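Local coordinates for nitroreductase family protein (Sphingopyxis sp., PDB 7DP1), which reduces nitro groups of dinitroaniline herbicides as an FMN- and NADPH-dependent nitroreductase, at residues E39-A44 / Q159-L164; E105-S110 / A210-W215; F139-R144 / L189-D194. The protein carries 1 engineered substitution. All blocks are in the same frame, centred on the assembly; numbering follows the deposited sequence.

Contact 1 (E39-A44 / Q159-L164); sequences EIAQRA and QSVMLL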
loop_
_atom_site.group_PDB
_atom_site.type_symbol
_atom_site.label_atom_id
_atom_site.label_comp_id
_atom_site.label_asym_id
_atom_site.label_seq_id
_atom_site.Cartn_x
_atom_site.Cartn_y
_atom_site.Cartn_z
ATOM N N GLU A 39 -15.854 -1.885 5.389
ATOM C CA GLU A 39 -16.544 -2.269 4.122
ATOM C C GLU A 39 -16.099 -1.378 2.990
ATOM O O GLU A 39 -15.988 -1.838 1.852
ATOM C CB GLU A 39 -18.076 -2.216 4.157
ATOM C CG GLU A 39 -18.684 -2.965 5.240
ATOM C CD GLU A 39 -18.963 -1.985 6.302
ATOM O OE1 GLU A 39 -18.286 -0.937 6.242
ATOM O OE2 GLU A 39 -19.805 -2.188 7.209
ATOM N N ILE A 40 -15.867 -0.096 3.289
ATOM C CA ILE A 40 -15.407 0.845 2.255
ATOM C C ILE A 40 -13.954 0.589 1.888
ATOM O O ILE A 40 -13.591 0.635 0.708
ATOM C CB ILE A 40 -15.549 2.307 2.699
ATOM C CG1 ILE A 40 -16.976 2.602 3.185
ATOM C CG2 ILE A 40 -15.206 3.219 1.544
ATOM C CD1 ILE A 40 -17.163 4.013 3.688
ATOM N N ALA A 41 -13.115 0.302 2.885
ATOM C CA ALA A 41 -11.700 0.012 2.627
ATOM C C ALA A 41 -11.528 -1.226 1.749
ATOM O O ALA A 41 -10.539 -1.375 1.051
ATOM C CB ALA A 41 -10.943 -0.182 3.944
ATOM N N GLN A 42 -12.503 -2.125 1.797
ATOM C CA GLN A 42 -12.431 -3.341 1.001
ATOM C C GLN A 42 -12.472 -2.983 -0.492
ATOM O O GLN A 42 -12.113 -3.800 -1.331
ATOM C CB GLN A 42 -13.567 -4.302 1.362
ATOM C CG GLN A 42 -13.357 -5.761 0.893
ATOM C CD GLN A 42 -12.181 -6.462 1.604
ATOM O OE1 GLN A 42 -11.751 -6.050 2.698
ATOM N NE2 GLN A 42 -11.660 -7.531 0.979
ATOM N N ARG A 43 -12.884 -1.759 -0.823
ATOM C CA ARG A 43 -12.877 -1.339 -2.238
ATOM C C ARG A 43 -11.476 -1.043 -2.735
ATOM O O ARG A 43 -11.291 -0.640 -3.880
ATOM C CB ARG A 43 -13.745 -0.098 -2.465
ATOM C CG ARG A 43 -15.221 -0.289 -2.058
ATOM C CD ARG A 43 -15.860 -1.508 -2.725
ATOM N NE ARG A 43 -15.703 -1.502 -4.176
ATOM C CZ ARG A 43 -16.298 -2.356 -4.999
ATOM N NH1 ARG A 43 -17.160 -3.244 -4.519
ATOM N NH2 ARG A 43 -16.074 -2.287 -6.309
ATOM N N ALA A 44 -10.482 -1.236 -1.880
ATOM C CA ALA A 44 -9.104 -1.120 -2.337
ATOM C C ALA A 44 -8.853 -2.124 -3.449
ATOM O O ALA A 44 -9.449 -3.216 -3.466
ATOM C CB ALA A 44 -8.104 -1.345 -1.173
ATOM N N GLN A 159 -3.584 1.801 3.745
ATOM C CA GLN A 159 -3.720 3.242 3.535
ATOM C C GLN A 159 -5.189 3.642 3.346
ATOM O O GLN A 159 -5.604 4.725 3.742
ATOM C CB GLN A 159 -2.891 3.701 2.322
ATOM C CG GLN A 159 -3.083 5.168 1.923
ATOM C CD GLN A 159 -2.444 6.144 2.906
ATOM O OE1 GLN A 159 -2.240 5.833 4.102
ATOM N NE2 GLN A 159 -2.126 7.334 2.416
ATOM N N SER A 160 -5.983 2.785 2.719
ATOM C CA SER A 160 -7.422 3.079 2.656
ATOM C C SER A 160 -8.000 3.232 4.060
ATOM O O SER A 160 -8.725 4.207 4.358
ATOM C CB SER A 160 -8.160 1.987 1.889
ATOM O OG SER A 160 -7.678 1.934 0.554
ATOM N N VAL A 161 -7.665 2.292 4.945
ATOM C CA VAL A 161 -8.193 2.365 6.313
ATOM C C VAL A 161 -7.746 3.637 7.036
ATOM O O VAL A 161 -8.548 4.353 7.636
ATOM C CB VAL A 161 -7.769 1.112 7.099
ATOM C CG1 VAL A 161 -8.177 1.214 8.574
ATOM C CG2 VAL A 161 -8.383 -0.122 6.422
ATOM N N MET A 162 -6.459 3.937 6.946
ATOM C CA MET A 162 -5.906 5.078 7.655
ATOM C C MET A 162 -6.546 6.396 7.193
ATOM O O MET A 162 -6.818 7.288 7.990
ATOM C CB MET A 162 -4.393 5.106 7.452
ATOM C CG MET A 162 -3.690 3.956 8.181
ATOM S SD MET A 162 -1.912 4.165 8.086
ATOM C CE MET A 162 -1.607 3.504 6.459
ATOM N N LEU A 163 -6.780 6.521 5.889
ATOM C CA LEU A 163 -7.453 7.714 5.382
ATOM C C LEU A 163 -8.907 7.798 5.820
ATOM O O LEU A 163 -9.373 8.876 6.169
ATOM C CB LEU A 163 -7.372 7.755 3.863
ATOM C CG LEU A 163 -5.943 7.985 3.364
ATOM C CD1 LEU A 163 -5.895 7.937 1.857
ATOM C CD2 LEU A 163 -5.478 9.334 3.885
ATOM N N LEU A 164 -9.614 6.664 5.819
ATOM C CA LEU A 164 -11.015 6.650 6.256
ATOM C C LEU A 164 -11.163 7.033 7.728
ATOM O O LEU A 164 -12.149 7.664 8.124
ATOM C CB LEU A 164 -11.628 5.267 6.036
ATOM C CG LEU A 164 -11.908 4.959 4.566
ATOM C CD1 LEU A 164 -12.106 3.442 4.310
ATOM C CD2 LEU A 164 -13.099 5.751 4.093
#
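Ala-41 and Ser-160 mark the closest approach of the two backbones, their CA atoms 5.3 Å apart, where the chain of helix 31-41 passes into a type I turn from Ala-41 to Ala-44 alongside the unbroken helix of 159-164. The small side chains at this point permit such nearness. The methyl group of Ala-41 points at the opposing helix and is received by residues of two successive turns: Ala-41 CB lies 3.6 Å from Val-161 CG2 and 3.8 Å from Leu-164 CD1, with the CB of Ser-160 a little farther off. Leu-164 spans both Ile-40 and Ala-41. Its CG is anti to the carbonyl carbon (chi1 -73°), which tilts the isobutyl group back toward the turn of Ser-160 and brings CD1 to 3.6 Å from the backbone N of Ala-41. Leu-164 CD1 also comes within 4.0 Å of Ile-40 CB, while Ile-40 CG2 rests loosely against both methyls of the leucine. Next to this apolar patch, one turn earlier on helix 148-167, the Ser-160 hydroxyl faces the methyl of Ala-44, with Ser-160 OG and Ala-44 CB 3.7 Å apart. This buried oxygen is satisfied away from the alanine, by the carbonyl of Met-156 one turn earlier and by Gln-159 of the second subunit.

The contact therefore lies at the subunit interface of the dimer that nitroreductases form, and Ala-44 O and Arg-43 O accept hydrogen bonds from Arg-219 and Arg-18 of the second subunit. Within the chain, helix 148-167 is flanked on another side by helix 11-17, where Leu-163 meets Ala-14 and Leu-15, and it packs on the sheet, with Val-161 and Met-162 resting on Leu-201 of strand 195-204 and Met-162 also touching strand 171-175.

Contact 2 (E105-S110 / A210-W215); sequences EALYAS and APVNRW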
loop_
_atom_site.group_PDB
_atom_site.type_symbol
_atom_site.label_atom_id
_atom_site.label_comp_id
_atom_site.label_asym_id
_atom_site.label_seq_id
_atom_site.Cartn_x
_atom_site.Cartn_y
_atom_site.Cartn_z
ATOM N N GLU A 105 14.553 12.363 14.604
ATOM C CA GLU A 105 14.919 13.604 15.291
ATOM C C GLU A 105 13.699 14.354 15.777
ATOM O O GLU A 105 13.588 14.693 16.959
ATOM C CB GLU A 105 15.694 14.547 14.360
ATOM C CG GLU A 105 16.997 14.030 13.820
ATOM C CD GLU A 105 17.928 15.140 13.375
ATOM O OE1 GLU A 105 17.945 16.208 14.023
ATOM O OE2 GLU A 105 18.656 14.932 12.385
ATOM N N ALA A 106 12.790 14.610 14.841
ATOM C CA ALA A 106 11.603 15.407 15.107
ATOM C C ALA A 106 10.650 14.763 16.115
ATOM O O ALA A 106 10.037 15.461 16.930
ATOM C CB ALA A 106 10.891 15.685 13.809
ATOM N N LEU A 107 10.565 13.435 16.084
ATOM C CA LEU A 107 9.708 12.687 17.007
ATOM C C LEU A 107 10.135 12.828 18.465
ATOM O O LEU A 107 9.300 13.009 19.348
ATOM C CB LEU A 107 9.688 11.203 16.629
ATOM C CG LEU A 107 9.020 10.230 17.612
ATOM C CD1 LEU A 107 7.602 10.650 17.910
ATOM C CD2 LEU A 107 9.043 8.797 17.077
ATOM N N TYR A 108 11.435 12.774 18.715
ATOM C CA TYR A 108 11.937 12.876 20.079
ATOM C C TYR A 108 12.168 14.308 20.513
ATOM O O TYR A 108 12.037 14.622 21.697
ATOM C CB TYR A 108 13.220 12.068 20.248
ATOM C CG TYR A 108 12.971 10.598 20.455
ATOM C CD1 TYR A 108 11.804 9.998 20.007
ATOM C CD2 TYR A 108 13.883 9.822 21.141
ATOM C CE1 TYR A 108 11.567 8.654 20.213
ATOM C CE2 TYR A 108 13.658 8.486 21.353
ATOM C CZ TYR A 108 12.502 7.902 20.893
ATOM O OH TYR A 108 12.280 6.562 21.106
ATOM N N ALA A 109 12.512 15.167 19.556
ATOM C CA ALA A 109 12.708 16.584 19.831
ATOM C C ALA A 109 11.453 17.158 20.473
ATOM O O ALA A 109 11.531 17.999 21.373
ATOM C CB ALA A 109 13.052 17.339 18.562
ATOM N N SER A 110 10.296 16.681 20.019
ATOM C CA SER A 110 9.028 17.072 20.614
ATOM C C SER A 110 8.632 16.148 21.769
ATOM O O SER A 110 7.501 15.659 21.827
ATOM C CB SER A 110 7.933 17.085 19.561
ATOM O OG SER A 110 7.929 15.866 18.858
ATOM N N ALA A 210 -0.962 16.913 22.088
ATOM C CA ALA A 210 0.277 16.226 22.398
ATOM C C ALA A 210 1.401 16.720 21.510
ATOM O O ALA A 210 1.225 16.846 20.293
ATOM C CB ALA A 210 0.104 14.723 22.239
ATOM N N PRO A 211 2.580 16.949 22.109
ATOM C CA PRO A 211 3.730 17.485 21.375
ATOM C C PRO A 211 4.132 16.493 20.297
ATOM O O PRO A 211 4.475 16.852 19.162
ATOM C CB PRO A 211 4.815 17.613 22.452
ATOM C CG PRO A 211 4.426 16.629 23.516
ATOM C CD PRO A 211 2.921 16.583 23.496
ATOM N N VAL A 212 4.041 15.226 20.676
ATOM C CA VAL A 212 4.394 14.124 19.817
ATOM C C VAL A 212 3.530 14.136 18.559
ATOM O O VAL A 212 3.951 13.637 17.526
ATOM C CB VAL A 212 4.235 12.788 20.577
ATOM C CG1 VAL A 212 2.765 12.425 20.717
ATOM C CG2 VAL A 212 4.991 11.684 19.891
ATOM N N ASN A 213 2.358 14.771 18.631
ATOM C CA ASN A 213 1.422 14.803 17.502
ATOM C C ASN A 213 1.360 16.076 16.657
ATOM O O ASN A 213 0.525 16.156 15.759
ATOM C CB ASN A 213 -0.001 14.544 18.002
ATOM C CG ASN A 213 -0.187 13.147 18.547
ATOM O OD1 ASN A 213 0.513 12.215 18.158
ATOM N ND2 ASN A 213 -1.148 12.990 19.450
ATOM N N ARG A 214 2.224 17.057 16.895
ATOM C CA ARG A 214 2.022 18.342 16.225
ATOM C C ARG A 214 3.211 18.862 15.416
ATOM O O ARG A 214 3.068 19.809 14.636
ATOM C CB ARG A 214 1.639 19.411 17.257
ATOM C CG ARG A 214 0.397 19.109 18.085
ATOM C CD ARG A 214 -0.028 20.363 18.855
ATOM N NE ARG A 214 -0.417 21.412 17.918
ATOM C CZ ARG A 214 -0.359 22.714 18.168
ATOM N NH1 ARG A 214 0.102 23.154 19.332
ATOM N NH2 ARG A 214 -0.746 23.579 17.240
ATOM N N TRP A 215 4.365 18.226 15.566
ATOM C CA TRP A 215 5.533 18.596 14.776
ATOM C C TRP A 215 5.323 18.244 13.303
ATOM O O TRP A 215 4.698 17.237 12.980
ATOM C CB TRP A 215 6.789 17.913 15.331
ATOM C CG TRP A 215 6.658 16.418 15.430
ATOM C CD1 TRP A 215 6.099 15.715 16.460
ATOM C CD2 TRP A 215 7.054 15.448 14.451
ATOM N NE1 TRP A 215 6.147 14.366 16.196
ATOM C CE2 TRP A 215 6.719 14.174 14.966
ATOM C CE3 TRP A 215 7.660 15.531 13.195
ATOM C CZ2 TRP A 215 6.973 12.993 14.269
ATOM C CZ3 TRP A 215 7.918 14.353 12.503
ATOM C CH2 TRP A 215 7.569 13.102 13.044
#
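The indole of Trp-215 lies against Ala-106 and Leu-107 near the C-terminal end of helix 96-109, which in this nitroreductase fold packs against a short 3-10 turn (211-213) in the loop between strands 195-204 and 226-229. The ring presents one face to helix backbone as well as side chain: Ala-106 O and Leu-107 N stand above it, both offset toward its rim. On the same side the methyl of Ala-106 presses onto the six-membered ring, with CB 3.3 Å from Trp-215 CE3, and Leu-107 CB reaches Trp-215 CZ2 at 4.0 Å. The tryptophan's CG sits between its own backbone N and carbonyl carbon (chi1 55°), which folds the ring back beside the 3-10 turn. There NE1 makes a weak, strongly bent hydrogen bond (122° at the hydrogen) to Val-212 O.

Leu-107 and Val-212 run alongside each other with their ends turned alike. Their methyls meet tightly, Leu-107 CD1 standing 3.4 Å from Val-212 CG2. At the outer margin Pro-211 lays the CB and CG of its ring against the carbonyl oxygen of Ser-110, with CB 3.4 Å from that O.

Beyond the two segments, Arg-19, a residue of the FMN pocket, makes a cation-pi contact with the Trp-215 ring and also bonds to its carbonyl oxygen. Leu-107 touches Arg-22 of the same pocket, so the packing here borders the flavin site.

Ser-110 is the first residue to leave the helix. Its OG donates to Ala-106 O at 2.9 Å, in the carbonyl plane, supplementing the weak backbone bond from Ser-110 N to the same oxygen; turned this way, OG also approaches the indole obliquely, 3.0 Å from Trp-215 CD1.

Contact 3 (F139-R144 / L189-D194); sequences FLHCSR and LGLGDD
Leu-191 and His-141 carry the centre of this contact through a CH-pi interaction: Leu-191 CD1 sits over the middle of the imidazole face, 3.5 Å from the ring centroid and 11° off its normal, while CD2 drops beside CE1. The two side chains reach toward each other from their own segments. A second apolar pair lies farther back along the strand, where Leu-189 CD1 meets Phe-139 CD2 at 3.6 Å, the side chains roughly perpendicular to each other.

The imidazole that receives the leucine is held by both nitrogens, ND1 bonding to Gln-195 and NE2 to Thr-56 of the adjacent strand. With an alanine in place of His-141, Gln-195 and Thr-56 would probably lose their mate and a gap would open beneath the Leu-191 methyls.

Polar bonding gathers at the far end. Arg-144 N donates to Asp-194 O at 2.8 Å in a fairly straight bond (158°), and Ser-143 CA adds a CA-H...O contact to the same oxygen. The aliphatic part of Arg-144 runs extended past this carbonyl, and its NE bonds to Gln-195 O. One water bridges the side chains, 2.9 Å from Ser-143 OG and donating to Asp-194 OD2 at 2.7 Å.

Helix 182-189 ends in a Schellman motif at Gly-190, whose positive phi turns the chain to run along strand 136-143 before it reverses into the antiparallel neighbour 195-204. Together with helix 60-74, this helix-to-strand connection covers part of one face of the nitroreductase sheet, while Leu-140 and Cys-142 face helix 148-167 on the other.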
loop_
_atom_site.group_PDB
_atom_site.type_symbol
_atom_site.label_atom_id
_atom_site.label_comp_id
_atom_site.label_asym_id
_atom_site.label_seq_id
_atom_site.Cartn_x
_atom_site.Cartn_y
_atom_site.Cartn_z
ATOM N N PHE A 139 -4.321 -5.992 13.786
ATOM C CA PHE A 139 -3.173 -6.735 13.306
ATOM C C PHE A 139 -3.467 -7.223 11.905
ATOM O O PHE A 139 -4.407 -8.007 11.676
ATOM C CB PHE A 139 -2.844 -7.900 14.227
ATOM C CG PHE A 139 -2.260 -7.477 15.539
ATOM C CD1 PHE A 139 -0.955 -7.028 15.609
ATOM C CD2 PHE A 139 -3.015 -7.532 16.706
ATOM C CE1 PHE A 139 -0.401 -6.627 16.824
ATOM C CE2 PHE A 139 -2.481 -7.136 17.917
ATOM C CZ PHE A 139 -1.157 -6.689 17.987
ATOM N N LEU A 140 -2.660 -6.734 10.972
ATOM C CA LEU A 140 -2.832 -7.031 9.554
ATOM C C LEU A 140 -1.956 -8.192 9.186
ATOM O O LEU A 140 -0.745 -8.151 9.398
ATOM C CB LEU A 140 -2.508 -5.784 8.700
ATOM C CG LEU A 140 -2.363 -5.912 7.177
ATOM C CD1 LEU A 140 -3.543 -6.628 6.562
ATOM C CD2 LEU A 140 -2.186 -4.502 6.537
ATOM N N HIS A 141 -2.566 -9.254 8.675
ATOM C CA HIS A 141 -1.792 -10.427 8.318
ATOM C C HIS A 141 -2.316 -11.074 7.047
ATOM O O HIS A 141 -3.355 -10.661 6.518
ATOM C CB HIS A 141 -1.801 -11.429 9.453
ATOM C CG HIS A 141 -3.181 -11.803 9.906
ATOM N ND1 HIS A 141 -3.824 -12.913 9.443
ATOM C CD2 HIS A 141 -4.010 -11.203 10.795
ATOM C CE1 HIS A 141 -5.025 -12.999 10.027
ATOM N NE2 HIS A 141 -5.153 -11.979 10.842
ATOM N N CYS A 142 -1.588 -12.074 6.557
ATOM C CA CYS A 142 -1.976 -12.765 5.333
ATOM C C CYS A 142 -1.358 -14.154 5.291
ATOM O O CYS A 142 -0.500 -14.503 6.111
ATOM C CB CYS A 142 -1.549 -11.967 4.088
ATOM S SG CYS A 142 0.276 -11.758 3.930
ATOM N N SER A 143 -1.799 -14.950 4.330
ATOM C CA SER A 143 -1.221 -16.269 4.138
ATOM C C SER A 143 0.245 -16.153 3.750
ATOM O O SER A 143 0.620 -15.222 3.044
ATOM C CB SER A 143 -1.971 -17.044 3.061
ATOM O OG SER A 143 -1.247 -18.215 2.730
ATOM N N ARG A 144 1.061 -17.103 4.200
ATOM C CA ARG A 144 2.480 -17.140 3.832
ATOM C C ARG A 144 2.741 -17.456 2.364
ATOM O O ARG A 144 3.889 -17.401 1.924
ATOM C CB ARG A 144 3.233 -18.154 4.694
ATOM C CG ARG A 144 3.311 -17.741 6.137
ATOM C CD ARG A 144 4.246 -18.612 6.963
ATOM N NE ARG A 144 4.425 -17.982 8.262
ATOM C CZ ARG A 144 5.505 -17.304 8.623
ATOM N NH1 ARG A 144 5.562 -16.742 9.823
ATOM N NH2 ARG A 144 6.528 -17.203 7.793
ATOM N N LEU A 189 -3.397 -14.278 19.480
ATOM C CA LEU A 189 -4.542 -14.017 18.629
ATOM C C LEU A 189 -5.124 -15.354 18.158
ATOM O O LEU A 189 -6.204 -15.412 17.563
ATOM C CB LEU A 189 -4.128 -13.175 17.421
ATOM C CG LEU A 189 -3.600 -11.748 17.644
ATOM C CD1 LEU A 189 -3.331 -11.067 16.321
ATOM C CD2 LEU A 189 -4.498 -10.890 18.511
ATOM N N GLY A 190 -4.381 -16.428 18.409
ATOM C CA GLY A 190 -4.783 -17.750 17.972
ATOM C C GLY A 190 -4.681 -17.956 16.469
ATOM O O GLY A 190 -5.428 -18.749 15.905
ATOM N N LEU A 191 -3.750 -17.265 15.812
ATOM C CA LEU A 191 -3.534 -17.480 14.377
ATOM C C LEU A 191 -2.529 -18.599 14.114
ATOM O O LEU A 191 -1.588 -18.805 14.889
ATOM C CB LEU A 191 -3.056 -16.190 13.698
ATOM C CG LEU A 191 -4.061 -15.045 13.577
ATOM C CD1 LEU A 191 -3.321 -13.798 13.177
ATOM C CD2 LEU A 191 -5.165 -15.365 12.556
ATOM N N GLY A 192 -2.747 -19.335 13.027
ATOM C CA GLY A 192 -1.886 -20.448 12.663
ATOM C C GLY A 192 -0.528 -20.008 12.146
ATOM O O GLY A 192 -0.289 -18.813 11.942
ATOM N N ASP A 193 0.372 -20.967 11.932
ATOM C CA ASP A 193 1.688 -20.641 11.383
ATOM C C ASP A 193 1.679 -20.637 9.843
ATOM O O ASP A 193 2.725 -20.464 9.200
ATOM C CB ASP A 193 2.735 -21.610 11.914
ATOM C CG ASP A 193 2.828 -21.589 13.439
ATOM O OD1 ASP A 193 1.915 -21.045 14.101
ATOM O OD2 ASP A 193 3.827 -22.107 13.977
ATOM N N ASP A 194 0.490 -20.792 9.263
ATOM C CA ASP A 194 0.287 -20.569 7.835
ATOM C C ASP A 194 0.141 -19.077 7.575
ATOM O O ASP A 194 0.162 -18.624 6.427
ATOM C CB ASP A 194 -0.953 -21.303 7.339
ATOM C CG ASP A 194 -2.228 -20.761 7.964
ATOM O OD1 ASP A 194 -2.327 -20.742 9.214
ATOM O OD2 ASP A 194 -3.118 -20.320 7.202
HETATM O O HOH W 1 -2.650 -20.024 4.535
#

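The three contacts do not touch one another and lie at graded distances from a bound FMN: the side chain of Leu-107 in contact 2 is about 5 Å away, that of Ala-44 in contact 1 about 8 Å and that of Phe-139 in contact 3 about 10 Å. Contacts 1 and 3 are the nearer neighbours, with centres 20 Å and nearest atoms about 7 Å apart, and strand 136-143 leads on to helix 148-167. Contact 2 lies 33 Å from contact 3, centre to centre, and 27 Å from contact 1. Contact 1 belongs to the subunit interface and contact 3 reaches the second subunit where Leu-189 O bonds to its Gln-229; contact 2 touches no other chain.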